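Charybdin (Charybdis maritima, PDB 2B7U) is a plant member of the ribosome-inactivating protein family, built as a single chain in which a mixed beta sheet packs with a cluster of helices. Local coordinates at residues A88-E93 against R152-S157; P115-L120 against L198-V203. One frame throughout, in Å; residues are numbered along the deposited sequence. Where two conformers were deposited one is given.

Contact 1: A88-E93 against R152-S157; sequences AGKWLE and RDRARS
A single water bridges Lys90 and Arg154, accepting from Lys90 NZ at 2.9 Å and from Arg154 NH2 at 2.9 Å. It illustrates how two cationic side chains can share a site: the nitrogens Lys90 NZ and Arg154 NH2 stay 4.4 Å apart, with the water accepting from both. Lys90 NZ also forms a salt bridge with Glu109, whose negative charge probably eases the closeness of the two cations. The lysine end and the CD1 methyl of Leu92 are too close in the model for their exact positions to carry weight. An apolar contact accompanies the water bridge. Leu92 sets its CG over one face of the Arg154 guanidinium, 3.9 Å above the plane and displaced toward the rim. The two side chains meet at roughly a right angle. Arg154 spans the gap because its chain is extended from CG to NE (chi2 169°, chi3 161°), and a hydrogen bond from NE to the backbone oxygen of Ser148 helps fix the rotation of the plane. The contact thus joins strand 91-93, which runs antiparallel to strand 80-84 and parallel to strand 109-110 in the mixed sheet, to an early turn of helix 151-170, whose other neighbours include helices 117-124 and 135-147.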
loop_
_atom_site.group_PDB
_atom_site.type_symbol
_atom_site.label_atom_id
_atom_site.label_comp_id
_atom_site.label_asym_id
_atom_site.label_seq_id
_atom_site.Cartn_x
_atom_site.Cartn_y
_atom_site.Cartn_z
ATOM N N ALA A 88 4.179 -15.718 20.138
ATOM C CA ALA A 88 2.959 -15.732 20.935
ATOM C C ALA A 88 1.724 -15.301 20.127
ATOM O O ALA A 88 0.597 -15.468 20.595
ATOM C CB ALA A 88 3.136 -14.857 22.140
ATOM N N GLY A 89 1.924 -14.758 18.921
ATOM C CA GLY A 89 0.809 -14.233 18.117
ATOM C C GLY A 89 0.385 -12.838 18.561
ATOM O O GLY A 89 -0.753 -12.440 18.340
ATOM N N LYS A 90 1.309 -12.109 19.183
ATOM C CA LYS A 90 1.068 -10.761 19.685
ATOM C C LYS A 90 0.887 -9.823 18.499
ATOM O O LYS A 90 1.686 -9.859 17.577
ATOM C CB LYS A 90 2.248 -10.291 20.521
ATOM C CG LYS A 90 2.227 -8.838 20.929
ATOM C CD LYS A 90 3.499 -8.482 21.663
ATOM C CE LYS A 90 3.414 -7.148 22.346
ATOM N NZ LYS A 90 3.926 -6.073 21.480
ATOM N N TRP A 91 -0.171 -9.012 18.542
ATOM C CA TRP A 91 -0.434 -7.977 17.540
ATOM C C TRP A 91 0.140 -6.639 17.962
ATOM O O TRP A 91 -0.029 -6.221 19.113
ATOM C CB TRP A 91 -1.936 -7.822 17.316
ATOM C CG TRP A 91 -2.480 -8.887 16.456
ATOM C CD1 TRP A 91 -3.100 -10.027 16.855
ATOM C CD2 TRP A 91 -2.461 -8.923 15.021
ATOM N NE1 TRP A 91 -3.471 -10.770 15.765
ATOM C CE2 TRP A 91 -3.088 -10.123 14.623
ATOM C CE3 TRP A 91 -1.977 -8.063 14.032
ATOM C CZ2 TRP A 91 -3.251 -10.473 13.266
ATOM C CZ3 TRP A 91 -2.123 -8.424 12.696
ATOM C CH2 TRP A 91 -2.750 -9.624 12.327
ATOM N N LEU A 92 0.843 -6.005 17.029
ATOM C CA LEU A 92 1.339 -4.647 17.168
ATOM C C LEU A 92 0.546 -3.789 16.213
ATOM O O LEU A 92 0.302 -4.203 15.088
ATOM C CB LEU A 92 2.805 -4.556 16.767
ATOM C CG LEU A 92 3.880 -5.150 17.673
ATOM C CD1 LEU A 92 3.781 -4.523 19.046
ATOM C CD2 LEU A 92 3.799 -6.652 17.718
ATOM N N GLU A 93 0.178 -2.588 16.647
ATOM C CA GLU A 93 -0.653 -1.706 15.858
ATOM C C GLU A 93 -0.031 -0.318 15.724
ATOM O O GLU A 93 0.434 0.255 16.712
ATOM C CB GLU A 93 -2.047 -1.622 16.520
ATOM C CG GLU A 93 -2.990 -0.663 15.866
ATOM C CD GLU A 93 -4.409 -0.734 16.391
ATOM O OE1 GLU A 93 -5.167 0.224 16.085
ATOM O OE2 GLU A 93 -4.767 -1.713 17.082
ATOM N N ARG A 152 13.665 0.182 15.410
ATOM C CA ARG A 152 14.282 0.391 14.076
ATOM C C ARG A 152 14.007 -0.766 13.117
ATOM O O ARG A 152 13.608 -0.538 11.969
ATOM C CB ARG A 152 15.798 0.552 14.158
ATOM C CG ARG A 152 16.308 1.875 14.620
ATOM C CD ARG A 152 17.655 2.140 13.947
ATOM N NE ARG A 152 18.663 2.630 14.870
ATOM C CZ ARG A 152 19.964 2.707 14.586
ATOM N NH1 ARG A 152 20.426 2.321 13.390
ATOM N NH2 ARG A 152 20.813 3.171 15.498
ATOM N N ASP A 153 14.261 -1.997 13.584
ATOM C CA ASP A 153 14.073 -3.204 12.775
ATOM C C ASP A 153 12.612 -3.312 12.338
ATOM O O ASP A 153 12.314 -3.659 11.180
ATOM C CB ASP A 153 14.372 -4.473 13.576
ATOM C CG ASP A 153 15.859 -4.730 13.822
ATOM O OD1 ASP A 153 16.716 -4.110 13.188
ATOM O OD2 ASP A 153 16.157 -5.614 14.667
ATOM N N ARG A 154 11.696 -3.034 13.267
ATOM C CA ARG A 154 10.269 -3.146 12.958
ATOM C C ARG A 154 9.864 -2.122 11.914
ATOM O O ARG A 154 9.214 -2.457 10.911
ATOM C CB ARG A 154 9.414 -2.953 14.200
ATOM C CG ARG A 154 9.571 -4.053 15.237
ATOM C CD ARG A 154 8.885 -3.637 16.536
ATOM N NE ARG A 154 8.610 -4.800 17.383
ATOM C CZ ARG A 154 7.901 -4.778 18.509
ATOM N NH1 ARG A 154 7.464 -3.643 19.033
ATOM N NH2 ARG A 154 7.634 -5.922 19.129
ATOM N N ALA A 155 10.259 -0.877 12.138
ATOM C CA ALA A 155 9.877 0.209 11.230
ATOM C C ALA A 155 10.489 0.008 9.837
ATOM O O ALA A 155 9.811 0.183 8.806
ATOM C CB ALA A 155 10.282 1.535 11.803
ATOM N N ARG A 156 11.752 -0.399 9.775
ATOM C CA ARG A 156 12.394 -0.603 8.483
ATOM C C ARG A 156 11.675 -1.696 7.713
ATOM O O ARG A 156 11.407 -1.596 6.509
ATOM C CB ARG A 156 13.862 -0.977 8.641
ATOM C CG ARG A 156 14.597 -1.061 7.302
ATOM C CD ARG A 156 16.039 -1.519 7.492
ATOM N NE ARG A 156 16.859 -1.233 6.315
ATOM C CZ ARG A 156 16.808 -1.921 5.177
ATOM N NH1 ARG A 156 17.595 -1.580 4.146
ATOM N NH2 ARG A 156 15.972 -2.948 5.068
ATOM N N SER A 157 11.358 -2.771 8.419
ATOM C CA SER A 157 10.714 -3.891 7.808
ATOM C C SER A 157 9.309 -3.537 7.310
ATOM O O SER A 157 8.886 -4.021 6.253
ATOM C CB SER A 157 10.660 -5.042 8.795
ATOM O OG SER A 157 11.971 -5.449 9.143
HETATM O O HOH W 1 6.765 -6.222 21.906
#

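Contact 2: P115-L120 against L198-V203; sequences PSYEEL and LEKNWV
Tyr117 and Lys200 mark the closest backbone approach, their CA atoms 9.9 Å apart, where the first turn of one helix faces a type I beta turn running from Glu199 to Trp202. At that separation only long side chains can meet, and Tyr117, Glu199 and Lys200 all reach across. With CG anti to its carbonyl carbon (chi1 -66°), the tyrosine ring heads for the turn; its CE1 lies 3.9 Å from Glu199 OE1, which approaches the ring obliquely. The ring and carboxylate planes are inclined by 33°, and the two side chains cross at about a right angle. In one of two deposited conformers, Lys200 bends back so that NZ lies at the ring edge, in its plane, 3.6 Å from Tyr117 CD1; this tentative approach is not a cation-pi stack. The polar ends are anchored elsewhere: Tyr117 OH is hydrogen-bonded to both Glu167 and Ser162, and Glu199 OE1 accepts from Gln163. Just before Tyr117 in the chain, Ser116 is the N-cap of the helix, OG accepting from Glu119 N at 3.3 Å. Helix 117-124 thus faces the passage from helix 192-199 to helix 202-214, with helix 151-170 supplying the residues that hold both Tyr117 and Glu199.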
loop_
_atom_site.group_PDB
_atom_site.type_symbol
_atom_site.label_atom_id
_atom_site.label_comp_id
_atom_site.label_asym_id
_atom_site.label_seq_id
_atom_site.Cartn_x
_atom_site.Cartn_y
_atom_site.Cartn_z
ATOM N N PRO A 115 1.693 4.959 10.257
ATOM C CA PRO A 115 2.008 4.420 8.944
ATOM C C PRO A 115 2.587 5.407 7.926
ATOM O O PRO A 115 3.011 4.992 6.835
ATOM C CB PRO A 115 0.643 3.895 8.472
ATOM C CG PRO A 115 -0.338 4.803 9.085
ATOM C CD PRO A 115 0.237 5.146 10.429
ATOM N N SER A 116 2.649 6.693 8.256
ATOM C CA SER A 116 3.175 7.632 7.264
ATOM C C SER A 116 4.661 7.380 7.129
ATOM O O SER A 116 5.319 6.981 8.094
ATOM C CB SER A 116 2.910 9.073 7.661
ATOM O OG SER A 116 3.778 9.511 8.682
ATOM N N TYR A 117 5.204 7.611 5.937
ATOM C CA TYR A 117 6.640 7.400 5.726
ATOM C C TYR A 117 7.526 8.373 6.505
ATOM O O TYR A 117 8.632 8.006 6.868
ATOM C CB TYR A 117 7.006 7.410 4.233
ATOM C CG TYR A 117 6.423 6.257 3.484
ATOM C CD1 TYR A 117 5.567 6.467 2.418
ATOM C CD2 TYR A 117 6.708 4.938 3.866
ATOM C CE1 TYR A 117 5.011 5.406 1.738
ATOM C CE2 TYR A 117 6.157 3.848 3.191
ATOM C CZ TYR A 117 5.304 4.098 2.126
ATOM O OH TYR A 117 4.734 3.039 1.457
ATOM N N GLU A 118 7.038 9.575 6.794
ATOM C CA GLU A 118 7.762 10.494 7.665
ATOM C C GLU A 118 7.986 9.849 9.034
ATOM O O GLU A 118 9.102 9.892 9.573
ATOM C CB GLU A 118 6.974 11.806 7.820
ATOM C CG GLU A 118 7.568 12.830 8.757
ATOM C CD GLU A 118 6.831 14.172 8.695
ATOM O OE1 GLU A 118 5.739 14.246 8.079
ATOM O OE2 GLU A 118 7.344 15.164 9.260
ATOM N N GLU A 119 6.922 9.261 9.584
ATOM C CA GLU A 119 6.991 8.633 10.909
ATOM C C GLU A 119 7.752 7.326 10.873
ATOM O O GLU A 119 8.549 7.054 11.770
ATOM C CB GLU A 119 5.588 8.399 11.466
ATOM C CG GLU A 119 4.858 9.724 11.761
ATOM C CD GLU A 119 3.809 9.631 12.874
ATOM O OE1 GLU A 119 3.671 8.561 13.498
ATOM O OE2 GLU A 119 3.129 10.661 13.133
ATOM N N LEU A 120 7.542 6.532 9.829
ATOM C CA LEU A 120 8.272 5.261 9.710
ATOM C C LEU A 120 9.750 5.486 9.505
ATOM O O LEU A 120 10.555 4.789 10.101
ATOM C CB LEU A 120 7.734 4.418 8.551
ATOM C CG LEU A 120 6.426 3.662 8.782
ATOM C CD1 LEU A 120 5.902 3.212 7.413
ATOM C CD2 LEU A 120 6.549 2.487 9.739
ATOM N N LEU A 198 4.563 9.785 -7.807
ATOM C CA LEU A 198 3.508 8.783 -7.680
ATOM C C LEU A 198 3.009 8.620 -6.258
ATOM O O LEU A 198 1.877 8.986 -5.955
ATOM C CB LEU A 198 3.971 7.433 -8.227
ATOM C CG LEU A 198 4.354 7.426 -9.708
ATOM C CD1 LEU A 198 4.713 6.018 -10.153
ATOM C CD2 LEU A 198 3.223 7.969 -10.574
ATOM N N GLU A 199 3.844 8.064 -5.381
ATOM C CA GLU A 199 3.372 7.660 -4.047
ATOM C C GLU A 199 2.710 8.788 -3.291
ATOM O O GLU A 199 1.661 8.588 -2.698
ATOM C CB GLU A 199 4.478 7.026 -3.221
ATOM C CG GLU A 199 5.014 5.754 -3.834
ATOM C CD GLU A 199 6.050 5.042 -3.003
ATOM O OE1 GLU A 199 6.383 5.522 -1.886
ATOM O OE2 GLU A 199 6.532 3.986 -3.481
ATOM N N LYS A 200 3.310 9.962 -3.323
ATOM C CA LYS A 200 2.766 11.089 -2.564
ATOM C C LYS A 200 1.458 11.620 -3.119
ATOM O O LYS A 200 0.772 12.377 -2.415
ATOM C CB LYS A 200 3.813 12.194 -2.424
ATOM C CG LYS A 200 4.985 11.943 -1.436
ATOM C CD LYS A 200 5.180 10.522 -0.942
ATOM C CE LYS A 200 4.287 10.181 0.250
ATOM N NZ LYS A 200 3.789 8.750 0.228
ATOM N N ASN A 201 1.120 11.223 -4.347
ATOM C CA ASN A 201 -0.032 11.797 -5.075
ATOM C C ASN A 201 -1.163 10.788 -5.304
ATOM O O ASN A 201 -2.112 11.081 -6.030
ATOM C CB ASN A 201 0.429 12.326 -6.424
ATOM C CG ASN A 201 1.256 13.591 -6.292
ATOM O OD1 ASN A 201 2.293 13.760 -6.966
ATOM N ND2 ASN A 201 0.821 14.482 -5.425
ATOM N N TRP A 202 -1.047 9.576 -4.772
ATOM C CA TRP A 202 -2.090 8.556 -5.022
ATOM C C TRP A 202 -3.481 9.034 -4.635
ATOM O O TRP A 202 -4.426 8.818 -5.368
ATOM C CB TRP A 202 -1.801 7.247 -4.288
ATOM C CG TRP A 202 -2.774 6.126 -4.582
ATOM C CD1 TRP A 202 -2.970 5.510 -5.772
ATOM C CD2 TRP A 202 -3.673 5.527 -3.655
ATOM N NE1 TRP A 202 -3.939 4.526 -5.643
ATOM C CE2 TRP A 202 -4.362 4.508 -4.344
ATOM C CE3 TRP A 202 -3.925 5.715 -2.288
ATOM C CZ2 TRP A 202 -5.297 3.677 -3.713
ATOM C CZ3 TRP A 202 -4.855 4.884 -1.657
ATOM C CH2 TRP A 202 -5.515 3.878 -2.377
ATOM N N VAL A 203 -3.586 9.670 -3.485
ATOM C CA VAL A 203 -4.882 10.111 -2.981
ATOM C C VAL A 203 -5.421 11.195 -3.919
ATOM O O VAL A 203 -6.588 11.158 -4.350
ATOM C CB VAL A 203 -4.759 10.622 -1.519
ATOM C CG1 VAL A 203 -6.015 11.284 -1.106
ATOM C CG2 VAL A 203 -4.400 9.470 -0.615
#

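In the fold
Helix 151-170 links the two contacts, an example of how a long helix can serve several neighbours at successive turns. Near its beginning it provides one side of contact 1; farther along, Ser162, Gln163 and Glu167 secure the polar ends in contact 2. The two centres lie 19 Å apart, about 17 Å and 9 Å respectively from the centre of the chain. Helix 117-124, part of contact 2, nevertheless packs directly on the contact 1 helix, with Ala155 CB 3.7 Å from Leu120 O, while Ala155 also rests on Ala123 and Ala124, and Leu120 on Ile159. The segments alternate along the chain; contact 1 joins the sheet to helix 151-170, and contact 2 joins two helical regions.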